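Local coordinates for hypothetical protein MerP (Cupriavidus metallidurans, PDB 1OSD) that binds mercury in the periplasm and probably hands the metal on as part of a bacterial mercury-resistance system, at residues A[3-8]-A[45-50]; A[19-24]-A[64-69]; A[23-28]-A[55-60]. All blocks are in the same frame, centred on the assembly; numbering follows the deposited sequence. Where two conformers were deposited one is given.

Overall arrangement
The three contacts lie within one small heavy-metal-associated domain with a beta-alpha-beta-beta-alpha-beta order. Contact 1 joins strands 2-8 and 42-48, the two inner strands of the antiparallel sheet. Contact 3 pairs helices 17-26 and 54-63 on one face of that sheet. Contact 2 sets helix 17-26 against the loop that leads from helix 54-63 to strand 69-70. Contacts 2 and 3 share Lys23 and Ala24, and their centres are about 7 Å apart. Contact 1 is centred about 10 Å from contact 3 and 14 Å from contact 2. Its segments alternate along the chain with those of the other two, as expected for two interlocked beta-alpha-beta halves. Leu57 bridges contacts 1 and 3.

Contact 1 (A[3-8]-A[45-50]); sequences QTVTLS and VTFDDA
Gln3 pairs with Phe47 and Val5 with Val45, and the four backbone hydrogen bonds of these two pairs join the antiparallel strands 3-8 and 45-48. In the first hydrogen-bonded pair Gln3 N reaches Phe47 O at 2.7 Å, and Phe47 N returns a bond to Gln3 O. In the second, Val5 with Val45, both bonds are nearly straight, with Val45 N to Val5 O at 173°. Between them lies the non-hydrogen-bonded pair Thr4 and Thr46. Here the CA atoms come closer, and Thr46 CA makes a CH-O contact of 3.2 Å with Gln3 O.

One polar side-chain bond crosses the strands. Thr4 OG1 and Thr46 OG1 are hydrogen-bonded at 2.7 Å. Both hydroxyls stand anti to their own carbonyl carbon, which turns them toward each other on one face of the sheet.

The other face carries the apolar contacts. Gln3 CB sits over one face of the Phe47 ring, offset toward its rim, in a CH-pi contact of 3.9 Å to the centroid. Val5 CG1 meets the same ring at its edge, 3.7 Å from Phe47 CE2. Val5 CG1 also packs on Val45 CB at 4.0 Å.

Helix 54-63 lies on this apolar face, where Leu57 touches Val5, Val45 and Phe47. Strand 31-37 flanks strand 42-48 on its other side, and the backbone of Thr46 is hydrogen-bonded to Ser32 and Lys33 of that strand.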
ATOM      1  N   GLN A   3      -1.498 -11.195   7.279  1.00 39.32           N
ATOM      2  CA  GLN A   3      -1.472  -9.931   8.000  1.00 39.03           C
ATOM      3  C   GLN A   3      -2.258  -8.890   7.266  1.00 37.86           C
ATOM      4  O   GLN A   3      -2.366  -8.964   6.026  1.00 36.41           O
ATOM      5  CB  GLN A   3      -0.058  -9.386   8.137  1.00 40.84           C
ATOM      6  CG  GLN A   3       0.870  -9.921   9.140  1.00 44.45           C
ATOM      7  CD  GLN A   3       0.247 -10.234  10.475  1.00 52.75           C
ATOM      8  OE1 GLN A   3       0.387 -11.351  10.947  1.00 58.71           O
ATOM      9  NE2 GLN A   3      -0.375  -9.246  11.108  1.00 58.22           N
ATOM     10  N   THR A   4      -2.820  -7.941   8.033  1.00 37.25           N
ATOM     11  CA  THR A   4      -3.498  -6.798   7.510  1.00 38.05           C
ATOM     12  C   THR A   4      -2.900  -5.519   8.100  1.00 39.08           C
ATOM     13  O   THR A   4      -2.843  -5.314   9.293  1.00 40.31           O
ATOM     14  CB  THR A   4      -5.016  -6.885   7.616  1.00 38.09           C
ATOM     15  OG1 THR A   4      -5.531  -7.767   6.583  1.00 41.21           O
ATOM     16  CG2 THR A   4      -5.601  -5.634   7.078  1.00 38.74           C
ATOM     17  N   VAL A   5      -2.455  -4.646   7.216  1.00 38.50           N
ATOM     18  CA  VAL A   5      -1.855  -3.376   7.591  1.00 35.84           C
ATOM     19  C   VAL A   5      -2.508  -2.245   6.809  1.00 36.73           C
ATOM     20  O   VAL A   5      -2.847  -2.387   5.637  1.00 38.25           O
ATOM     21  CB  VAL A   5      -0.350  -3.410   7.363  1.00 34.73           C
ATOM     22  CG1 VAL A   5       0.005  -3.492   5.878  1.00 35.97           C
ATOM     23  CG2 VAL A   5       0.369  -2.199   8.073  1.00 38.60           C
ATOM     24  N   THR A   6      -2.700  -1.116   7.495  1.00 37.46           N
ATOM     25  CA  THR A   6      -3.119   0.118   6.928  1.00 37.71           C
ATOM     26  C   THR A   6      -1.973   1.110   6.783  1.00 37.16           C
ATOM     27  O   THR A   6      -1.285   1.480   7.741  1.00 34.58           O
ATOM     28  CB  THR A   6      -4.272   0.787   7.747  1.00 37.21           C
ATOM     29  OG1 THR A   6      -5.391  -0.079   7.795  1.00 40.32           O
ATOM     30  CG2 THR A   6      -4.775   2.022   7.026  1.00 40.18           C
ATOM     31  N   LEU A   7      -1.919   1.685   5.585  1.00 37.50           N
ATOM     32  CA  LEU A   7      -0.834   2.579   5.229  1.00 36.87           C
ATOM     33  C   LEU A   7      -1.395   3.913   4.960  1.00 36.79           C
ATOM     34  O   LEU A   7      -2.445   4.073   4.338  1.00 36.51           O
ATOM     35  CB  LEU A   7      -0.047   2.076   4.030  1.00 36.42           C
ATOM     36  CG  LEU A   7       0.607   0.699   4.061  1.00 38.49           C
ATOM     37  CD1 LEU A   7       1.383   0.386   2.720  1.00 30.64           C
ATOM     38  CD2 LEU A   7       1.511   0.519   5.340  1.00 39.38           C
ATOM     39  N   SER A   8      -0.688   4.905   5.474  1.00 35.07           N
ATOM     40  CA  SER A   8      -0.968   6.304   5.195  1.00 35.31           C
ATOM     41  C   SER A   8      -0.180   6.729   3.990  1.00 34.96           C
ATOM     42  O   SER A   8       1.037   6.605   3.998  1.00 32.49           O
ATOM     43  CB  SER A   8      -0.702   7.188   6.416  0.50 35.12           C
ATOM     44  OG  SER A   8      -1.611   6.770   7.402  0.50 37.67           O
ATOM     45  N   VAL A  45      -3.764  -3.338   3.194  1.00 38.83           N
ATOM     46  CA  VAL A  45      -3.076  -4.399   2.458  1.00 37.62           C
ATOM     47  C   VAL A  45      -3.096  -5.618   3.287  1.00 38.41           C
ATOM     48  O   VAL A  45      -2.693  -5.603   4.447  1.00 39.36           O
ATOM     49  CB  VAL A  45      -1.603  -4.050   2.215  1.00 38.33           C
ATOM     50  CG1 VAL A  45      -0.920  -5.119   1.335  1.00 39.39           C
ATOM     51  CG2 VAL A  45      -1.437  -2.655   1.690  1.00 40.19           C
ATOM     52  N   THR A  46      -3.626  -6.684   2.694  1.00 38.22           N
ATOM     53  CA  THR A  46      -3.645  -8.026   3.287  1.00 36.81           C
ATOM     54  C   THR A  46      -2.562  -8.867   2.542  1.00 36.79           C
ATOM     55  O   THR A  46      -2.491  -8.911   1.309  1.00 32.82           O
ATOM     56  CB  THR A  46      -4.977  -8.692   3.099  1.00 36.37           C
ATOM     57  OG1 THR A  46      -5.975  -8.044   3.890  1.00 36.93           O
ATOM     58  CG2 THR A  46      -4.923 -10.152   3.609  1.00 37.04           C
ATOM     59  N   PHE A  47      -1.686  -9.445   3.326  1.00 35.63           N
ATOM     60  CA  PHE A  47      -0.509 -10.053   2.735  1.00 36.80           C
ATOM     61  C   PHE A  47       0.034 -11.182   3.618  1.00 35.94           C
ATOM     62  O   PHE A  47      -0.275 -11.302   4.861  1.00 34.03           O
ATOM     63  CB  PHE A  47       0.588  -8.971   2.520  1.00 35.70           C
ATOM     64  CG  PHE A  47       1.223  -8.483   3.815  1.00 35.45           C
ATOM     65  CD1 PHE A  47       2.354  -9.109   4.324  1.00 31.67           C
ATOM     66  CD2 PHE A  47       0.696  -7.354   4.530  1.00 34.66           C
ATOM     67  CE1 PHE A  47       2.973  -8.673   5.534  1.00 28.40           C
ATOM     68  CE2 PHE A  47       1.275  -6.959   5.794  1.00 34.35           C
ATOM     69  CZ  PHE A  47       2.445  -7.626   6.272  1.00 33.90           C
ATOM     70  N   ASP A  48       0.919 -11.975   2.983  1.00 37.31           N
ATOM     71  CA  ASP A  48       1.582 -13.036   3.709  1.00 36.30           C
ATOM     72  C   ASP A  48       2.971 -12.672   4.169  1.00 37.58           C
ATOM     73  O   ASP A  48       3.823 -12.438   3.329  1.00 38.01           O
ATOM     74  CB  ASP A  48       1.529 -14.250   2.822  1.00 36.95           C
ATOM     75  CG  ASP A  48       2.043 -15.484   3.495  1.00 31.55           C
ATOM     76  OD1 ASP A  48       1.964 -16.592   2.834  1.00 36.18           O
ATOM     77  OD2 ASP A  48       2.665 -15.492   4.572  1.00 33.49           O
ATOM     78  N   ASP A  49       3.164 -12.597   5.493  1.00 36.84           N
ATOM     79  CA  ASP A  49       4.348 -12.070   6.132  1.00 38.46           C
ATOM     80  C   ASP A  49       5.569 -13.003   6.076  1.00 37.76           C
ATOM     81  O   ASP A  49       6.692 -12.588   6.397  1.00 35.53           O
ATOM     82  CB  ASP A  49       4.099 -11.634   7.526  1.00 39.33           C
ATOM     83  CG  ASP A  49       3.929 -12.796   8.511  1.00 41.43           C
ATOM     84  OD1 ASP A  49       3.587 -12.457   9.634  1.00 36.13           O
ATOM     85  OD2 ASP A  49       4.083 -14.032   8.292  1.00 44.35           O
ATOM     86  N   ALA A  50       5.318 -14.225   5.576  1.00 36.08           N
ATOM     87  CA  ALA A  50       6.332 -15.125   5.171  1.00 37.03           C
ATOM     88  C   ALA A  50       6.868 -14.820   3.808  1.00 37.38           C
ATOM     89  O   ALA A  50       7.920 -15.395   3.468  1.00 39.78           O
ATOM     90  CB  ALA A  50       5.772 -16.560   5.096  1.00 38.57           C
TER

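Contact 2 (A[19-24]-A[64-69]); sequences ITVKKA and AGYPSS
A water links Tyr66 OH and Thr20 OG1, lying 2.5 Å from Tyr66 OH and 2.9 Å from Thr20 OG1. It ties the end of the tyrosine to helix 19-24, and the rest of the contact is apolar packing. Thr20 also uses its methyl: Thr20 CG2 comes within 3.6 Å of Tyr66 CE2, with the two side chains crossing at about a right angle. With OG1 anti to the carbonyl carbon (chi1 -68°), Thr20 turns both its branches to the tyrosine, the hydroxyl through the water. The next residue, Val21, meets the root of that side chain, with Val21 CG2 4.1 Å from Tyr66 CB.

Ala24 and Ala64 close the other end. Ala24 CB and Ala64 CB touch at 3.7 Å, and the small side chains let Ala24 CA and Ala64 CA approach to 6.6 Å.

Gly65 follows in a Schellman motif with positive phi, which ends helix 54-63 and turns the chain toward Tyr66. Tyr66 also touches the Cys14-Cys17 pair, which forms a disulfide here. This places the contact beside the CxxC at the start of helix 17-26, the usual metal-binding motif of heavy-metal-associated domains and so probably the mercury site here.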
ATOM      1  N   ILE A  19      -5.313   4.414  -7.701  1.00 34.35           N
ATOM      2  CA  ILE A  19      -5.039   3.275  -8.544  1.00 36.16           C
ATOM      3  C   ILE A  19      -3.562   3.040  -8.800  1.00 35.35           C
ATOM      4  O   ILE A  19      -3.111   1.884  -8.868  1.00 35.71           O
ATOM      5  CB  ILE A  19      -5.903   3.351  -9.796  1.00 36.66           C
ATOM      6  CG1 ILE A  19      -7.387   3.043  -9.362  1.00 40.58           C
ATOM      7  CG2 ILE A  19      -5.343   2.436 -10.904  1.00 38.24           C
ATOM      8  CD1 ILE A  19      -8.300   2.640 -10.424  1.00 45.00           C
ATOM      9  N   THR A  20      -2.822   4.110  -8.810  1.00 34.57           N
ATOM     10  CA  THR A  20      -1.411   4.068  -8.961  1.00 35.07           C
ATOM     11  C   THR A  20      -0.863   3.263  -7.808  1.00 34.56           C
ATOM     12  O   THR A  20       0.031   2.424  -7.999  1.00 36.55           O
ATOM     13  CB  THR A  20      -0.775   5.460  -9.061  1.00 34.35           C
ATOM     14  OG1 THR A  20      -1.138   6.127 -10.290  1.00 31.40           O
ATOM     15  CG2 THR A  20       0.805   5.321  -9.116  1.00 36.19           C
ATOM     16  N   VAL A  21      -1.377   3.515  -6.629  1.00 35.20           N
ATOM     17  CA  VAL A  21      -0.861   2.948  -5.365  1.00 34.81           C
ATOM     18  C   VAL A  21      -1.276   1.492  -5.268  1.00 36.17           C
ATOM     19  O   VAL A  21      -0.451   0.629  -5.019  1.00 37.46           O
ATOM     20  CB  VAL A  21      -1.261   3.765  -4.121  1.00 34.72           C
ATOM     21  CG1 VAL A  21      -0.937   2.884  -2.692  1.00 34.93           C
ATOM     22  CG2 VAL A  21      -0.687   5.283  -4.135  1.00 36.34           C
ATOM     23  N   LYS A  22      -2.547   1.220  -5.585  1.00 35.56           N
ATOM     24  CA  LYS A  22      -3.121  -0.034  -5.549  1.00 33.03           C
ATOM     25  C   LYS A  22      -2.282  -0.929  -6.473  1.00 35.17           C
ATOM     26  O   LYS A  22      -1.844  -1.991  -6.037  1.00 38.37           O
ATOM     27  CB  LYS A  22      -4.572   0.029  -6.017  1.00 32.97           C
ATOM     28  CG  LYS A  22      -5.336  -1.363  -5.975  1.00 33.89           C
ATOM     29  CD  LYS A  22      -6.835  -1.102  -6.252  1.00 40.31           C
ATOM     30  CE  LYS A  22      -7.871  -2.024  -5.697  1.00 44.48           C
ATOM     31  NZ  LYS A  22      -7.474  -3.428  -5.315  1.00 45.88           N
ATOM     32  N   LYS A  23      -2.100  -0.550  -7.731  1.00 35.77           N
ATOM     33  CA  LYS A  23      -1.295  -1.321  -8.675  1.00 38.13           C
ATOM     34  C   LYS A  23       0.102  -1.657  -8.125  1.00 38.57           C
ATOM     35  O   LYS A  23       0.505  -2.841  -8.073  1.00 35.96           O
ATOM     36  CB  LYS A  23      -1.113  -0.592 -10.020  1.00 37.17           C
ATOM     37  CG  LYS A  23      -2.416  -0.503 -10.792  1.00 43.64           C
ATOM     38  CD  LYS A  23      -2.286  -0.268 -12.322  1.00 50.44           C
ATOM     39  CE  LYS A  23      -3.741  -0.023 -12.981  1.00 52.36           C
ATOM     40  NZ  LYS A  23      -3.693   0.920 -14.153  1.00 54.00           N
ATOM     41  N   ALA A  24       0.828  -0.601  -7.709  1.00 35.91           N
ATOM     42  CA  ALA A  24       2.149  -0.818  -7.109  1.00 35.97           C
ATOM     43  C   ALA A  24       2.181  -1.810  -5.982  1.00 35.28           C
ATOM     44  O   ALA A  24       3.016  -2.761  -5.996  1.00 38.68           O
ATOM     45  CB  ALA A  24       2.824   0.542  -6.714  1.00 36.15           C
ATOM     46  N   ALA A  64       6.776   4.126  -6.599  1.00 32.38           N
ATOM     47  CA  ALA A  64       5.800   4.624  -7.484  1.00 33.37           C
ATOM     48  C   ALA A  64       5.531   6.107  -7.306  1.00 32.33           C
ATOM     49  O   ALA A  64       4.699   6.656  -8.043  1.00 33.84           O
ATOM     50  CB  ALA A  64       4.498   3.837  -7.301  1.00 35.19           C
ATOM     51  N   GLY A  65       6.155   6.724  -6.291  1.00 33.86           N
ATOM     52  CA  GLY A  65       6.077   8.171  -6.134  1.00 34.96           C
ATOM     53  C   GLY A  65       5.465   8.633  -4.843  1.00 34.76           C
ATOM     54  O   GLY A  65       5.529   9.831  -4.563  1.00 37.37           O
ATOM     55  N   TYR A  66       4.905   7.696  -4.042  1.00 34.76           N
ATOM     56  CA  TYR A  66       4.046   7.969  -2.941  1.00 32.98           C
ATOM     57  C   TYR A  66       4.504   7.189  -1.694  1.00 34.49           C
ATOM     58  O   TYR A  66       3.937   6.148  -1.314  1.00 34.02           O
ATOM     59  CB  TYR A  66       2.583   7.662  -3.330  1.00 31.92           C
ATOM     60  CG  TYR A  66       2.200   8.236  -4.681  1.00 35.92           C
ATOM     61  CD1 TYR A  66       1.602   9.493  -4.775  1.00 38.69           C
ATOM     62  CD2 TYR A  66       2.408   7.516  -5.867  1.00 35.87           C
ATOM     63  CE1 TYR A  66       1.201  10.018  -6.021  1.00 34.85           C
ATOM     64  CE2 TYR A  66       1.995   8.047  -7.119  1.00 35.50           C
ATOM     65  CZ  TYR A  66       1.425   9.264  -7.174  1.00 31.23           C
ATOM     66  OH  TYR A  66       1.184   9.860  -8.369  1.00 36.96           O
ATOM     67  N   PRO A  67       5.558   7.710  -1.051  1.00 36.44           N
ATOM     68  CA  PRO A  67       6.092   7.143   0.184  1.00 38.02           C
ATOM     69  C   PRO A  67       4.966   6.932   1.211  1.00 37.20           C
ATOM     70  O   PRO A  67       4.079   7.734   1.190  1.00 38.73           O
ATOM     71  CB  PRO A  67       7.162   8.205   0.617  1.00 37.32           C
ATOM     72  CG  PRO A  67       7.646   8.740  -0.698  1.00 38.42           C
ATOM     73  CD  PRO A  67       6.334   8.894  -1.439  1.00 38.40           C
ATOM     74  N   SER A  68       5.031   5.909   2.061  1.00 36.83           N
ATOM     75  CA  SER A  68       3.968   5.660   3.024  1.00 34.33           C
ATOM     76  C   SER A  68       4.567   5.117   4.310  1.00 34.37           C
ATOM     77  O   SER A  68       5.719   4.875   4.347  1.00 36.65           O
ATOM     78  CB  SER A  68       2.968   4.731   2.423  1.00 34.95           C
ATOM     79  OG  SER A  68       3.492   3.400   2.307  1.00 28.53           O
ATOM     80  N   SER A  69       3.769   5.062   5.374  1.00 35.07           N
ATOM     81  CA  SER A  69       4.069   4.564   6.711  1.00 34.45           C
ATOM     82  C   SER A  69       2.803   3.917   7.236  1.00 34.87           C
ATOM     83  O   SER A  69       1.753   4.104   6.719  1.00 33.09           O
ATOM     84  CB  SER A  69       4.423   5.700   7.604  1.00 36.68           C
ATOM     85  OG  SER A  69       3.447   6.713   7.544  1.00 39.87           O
TER
HETATM   86  O   HOH W   1      -0.221   8.822 -10.112  1.00 34.58           O

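Contact 3 (A[23-28]-A[55-60]); sequences KAISKV and QKLTKA
Ala60, Leu57 and Val28 carry most of this contact. Ala60 and Leu57 lie about one turn apart on helix 55-60, and Val28 follows the last turn of the helix that holds Ala24 and Ile25.

Val28 reaches over with both methyls. Val28 CG2 touches Ala60 CB at 3.7 Å, and Val28 CG1 lies 4.2 Å from Leu57 CD2. Its CG1 is anti to the backbone N (chi1 179°), which leaves CG2 anti to the carbonyl carbon; the fork then opens onto two residues one turn apart on helix 55-60.

The closest pair of CA atoms is Ala24 CA and Ala60 CA, 6.0 Å apart. Ala60 CB also comes to 4.0 Å from Ala24 O. In return, Ala24 CB packs on Ala60 O at 3.7 Å. Each alanine therefore sets its methyl against the carbonyl oxygen of the other. Such small residues allow the close approach.

Leu57 works through one branch in this contact. Leu57 CD2 meets Ile25 CG2 at 3.7 Å in the conformer given, and the two side chains cross at about a right angle. The leucine CG is anti to the carbonyl carbon (chi1 -62°), and the end of the side chain comes nearer to helix 23-26 than its base does. The same CD2 receives Val28 CG1, so it is met by both Ile25 and Val28.

The interface is held by van der Waals packing, of methyls on one another and on carbonyl oxygens. On the sheet side Ile25 rests on Ala43, Val45 and Val34, and Leu57 also touches Val31. Two helices packed side by side on one face of an antiparallel sheet form the ferredoxin-like alpha-beta sandwich of heavy-metal-associated domains.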
ATOM      1  N   LYS A  23      -2.100  -0.550  -7.731  1.00 35.77           N
ATOM      2  CA  LYS A  23      -1.295  -1.321  -8.675  1.00 38.13           C
ATOM      3  C   LYS A  23       0.102  -1.657  -8.125  1.00 38.57           C
ATOM      4  O   LYS A  23       0.505  -2.841  -8.073  1.00 35.96           O
ATOM      5  CB  LYS A  23      -1.113  -0.592 -10.020  1.00 37.17           C
ATOM      6  CG  LYS A  23      -2.416  -0.503 -10.792  1.00 43.64           C
ATOM      7  CD  LYS A  23      -2.286  -0.268 -12.322  1.00 50.44           C
ATOM      8  CE  LYS A  23      -3.741  -0.023 -12.981  1.00 52.36           C
ATOM      9  NZ  LYS A  23      -3.693   0.920 -14.153  1.00 54.00           N
ATOM     10  N   ALA A  24       0.828  -0.601  -7.709  1.00 35.91           N
ATOM     11  CA  ALA A  24       2.149  -0.818  -7.109  1.00 35.97           C
ATOM     12  C   ALA A  24       2.181  -1.810  -5.982  1.00 35.28           C
ATOM     13  O   ALA A  24       3.016  -2.761  -5.996  1.00 38.68           O
ATOM     14  CB  ALA A  24       2.824   0.542  -6.714  1.00 36.15           C
ATOM     15  N   ILE A  25       1.189  -1.824  -5.103  1.00 34.70           N
ATOM     16  CA  ILE A  25       1.230  -2.812  -4.015  1.00 34.46           C
ATOM     17  C   ILE A  25       0.882  -4.212  -4.467  1.00 34.42           C
ATOM     18  O   ILE A  25       1.494  -5.196  -4.092  1.00 30.17           O
ATOM     19  CB  ILE A  25       0.362  -2.319  -2.826  0.50 34.22           C
ATOM     20  CG1 ILE A  25       0.955  -0.991  -2.362  0.50 34.22           C
ATOM     21  CG2 ILE A  25       0.438  -3.287  -1.624  0.50 33.98           C
ATOM     22  CD1 ILE A  25       0.084  -0.239  -1.390  0.50 36.39           C
ATOM     23  N   SER A  26      -0.121  -4.268  -5.327  1.00 38.21           N
ATOM     24  CA  SER A  26      -0.704  -5.509  -5.749  1.00 39.83           C
ATOM     25  C   SER A  26       0.319  -6.351  -6.520  1.00 41.34           C
ATOM     26  O   SER A  26       0.227  -7.577  -6.515  1.00 40.43           O
ATOM     27  CB  SER A  26      -1.981  -5.239  -6.585  1.00 40.20           C
ATOM     28  OG  SER A  26      -3.092  -4.863  -5.740  1.00 40.27           O
ATOM     29  N   LYS A  27       1.265  -5.682  -7.195  1.00 43.64           N
ATOM     30  CA  LYS A  27       2.391  -6.349  -7.860  1.00 45.47           C
ATOM     31  C   LYS A  27       3.347  -7.073  -6.898  1.00 44.68           C
ATOM     32  O   LYS A  27       4.091  -7.955  -7.337  1.00 45.94           O
ATOM     33  CB  LYS A  27       3.218  -5.364  -8.720  1.00 47.68           C
ATOM     34  CG  LYS A  27       2.602  -5.040 -10.144  1.00 53.47           C
ATOM     35  CD  LYS A  27       3.724  -4.627 -11.225  1.00 57.99           C
ATOM     36  CE  LYS A  27       4.155  -3.103 -11.229  1.00 61.86           C
ATOM     37  NZ  LYS A  27       4.834  -2.500  -9.948  1.00 59.92           N
ATOM     38  N   VAL A  28       3.344  -6.726  -5.615  1.00 41.52           N
ATOM     39  CA  VAL A  28       4.254  -7.338  -4.631  1.00 41.89           C
ATOM     40  C   VAL A  28       3.844  -8.742  -4.344  1.00 42.43           C
ATOM     41  O   VAL A  28       2.735  -8.983  -3.902  1.00 39.53           O
ATOM     42  CB  VAL A  28       4.359  -6.515  -3.361  1.00 41.20           C
ATOM     43  CG1 VAL A  28       5.295  -7.173  -2.339  1.00 42.85           C
ATOM     44  CG2 VAL A  28       4.996  -5.089  -3.730  1.00 42.12           C
ATOM     45  N   GLN A  55       7.890  -3.126   5.196  1.00 40.09           N
ATOM     46  CA  GLN A  55       8.931  -2.360   4.562  1.00 41.04           C
ATOM     47  C   GLN A  55       8.978  -2.547   3.056  1.00 39.24           C
ATOM     48  O   GLN A  55       9.199  -1.610   2.336  1.00 36.60           O
ATOM     49  CB  GLN A  55      10.284  -2.567   5.266  1.00 42.79           C
ATOM     50  CG  GLN A  55      11.478  -3.007   4.410  1.00 50.64           C
ATOM     51  CD  GLN A  55      12.075  -1.906   3.536  1.00 61.07           C
ATOM     52  OE1 GLN A  55      11.985  -0.692   3.880  1.00 71.97           O
ATOM     53  NE2 GLN A  55      12.653  -2.303   2.388  1.00 58.97           N
ATOM     54  N   LYS A  56       8.745  -3.767   2.573  1.00 38.17           N
ATOM     55  CA  LYS A  56       8.713  -3.998   1.159  1.00 37.41           C
ATOM     56  C   LYS A  56       7.498  -3.334   0.555  1.00 35.79           C
ATOM     57  O   LYS A  56       7.525  -2.921  -0.575  1.00 33.21           O
ATOM     58  CB  LYS A  56       8.711  -5.503   0.868  1.00 37.69           C
ATOM     59  CG  LYS A  56      10.058  -6.270   1.174  1.00 42.53           C
ATOM     60  CD  LYS A  56      11.216  -5.992   0.171  1.00 49.93           C
ATOM     61  CE  LYS A  56      12.533  -6.753   0.540  1.00 49.80           C
ATOM     62  NZ  LYS A  56      12.185  -8.182   0.848  1.00 55.83           N
ATOM     63  N   LEU A  57       6.385  -3.279   1.263  1.00 35.77           N
ATOM     64  CA  LEU A  57       5.217  -2.541   0.802  1.00 35.56           C
ATOM     65  C   LEU A  57       5.413  -1.003   0.701  1.00 35.40           C
ATOM     66  O   LEU A  57       5.056  -0.306  -0.283  1.00 30.12           O
ATOM     67  CB  LEU A  57       3.980  -2.858   1.748  1.00 35.11           C
ATOM     68  CG  LEU A  57       3.531  -4.284   1.799  1.00 40.03           C
ATOM     69  CD1 LEU A  57       2.383  -4.371   2.823  1.00 41.17           C
ATOM     70  CD2 LEU A  57       3.091  -4.903   0.383  1.00 40.93           C
ATOM     71  N   THR A  58       6.001  -0.464   1.751  1.00 37.30           N
ATOM     72  CA  THR A  58       6.215   0.981   1.767  1.00 36.98           C
ATOM     73  C   THR A  58       7.320   1.328   0.744  1.00 37.87           C
ATOM     74  O   THR A  58       7.267   2.424   0.139  1.00 38.34           O
ATOM     75  CB  THR A  58       6.526   1.509   3.169  1.00 37.09           C
ATOM     76  OG1 THR A  58       7.752   0.978   3.529  1.00 33.99           O
ATOM     77  CG2 THR A  58       5.467   1.057   4.333  1.00 38.93           C
ATOM     78  N   LYS A  59       8.266   0.405   0.472  1.00 38.63           N
ATOM     79  CA  LYS A  59       9.198   0.631  -0.646  1.00 36.72           C
ATOM     80  C   LYS A  59       8.414   0.606  -1.943  1.00 36.84           C
ATOM     81  O   LYS A  59       8.596   1.434  -2.779  1.00 38.52           O
ATOM     82  CB  LYS A  59      10.366  -0.336  -0.676  1.00 40.62           C
ATOM     83  CG  LYS A  59      11.049  -0.531  -2.050  1.00 41.20           C
ATOM     84  CD  LYS A  59      12.455   0.158  -2.299  1.00 52.12           C
ATOM     85  CE  LYS A  59      13.468  -0.830  -3.066  1.00 56.73           C
ATOM     86  NZ  LYS A  59      12.960  -1.492  -4.352  1.00 54.56           N
ATOM     87  N   ALA A  60       7.506  -0.324  -2.165  1.00 36.41           N
ATOM     88  CA  ALA A  60       6.831  -0.318  -3.443  1.00 37.34           C
ATOM     89  C   ALA A  60       6.112   1.032  -3.735  1.00 36.15           C
ATOM     90  O   ALA A  60       5.977   1.481  -4.915  1.00 34.31           O
ATOM     91  CB  ALA A  60       5.808  -1.475  -3.457  1.00 37.41           C
TER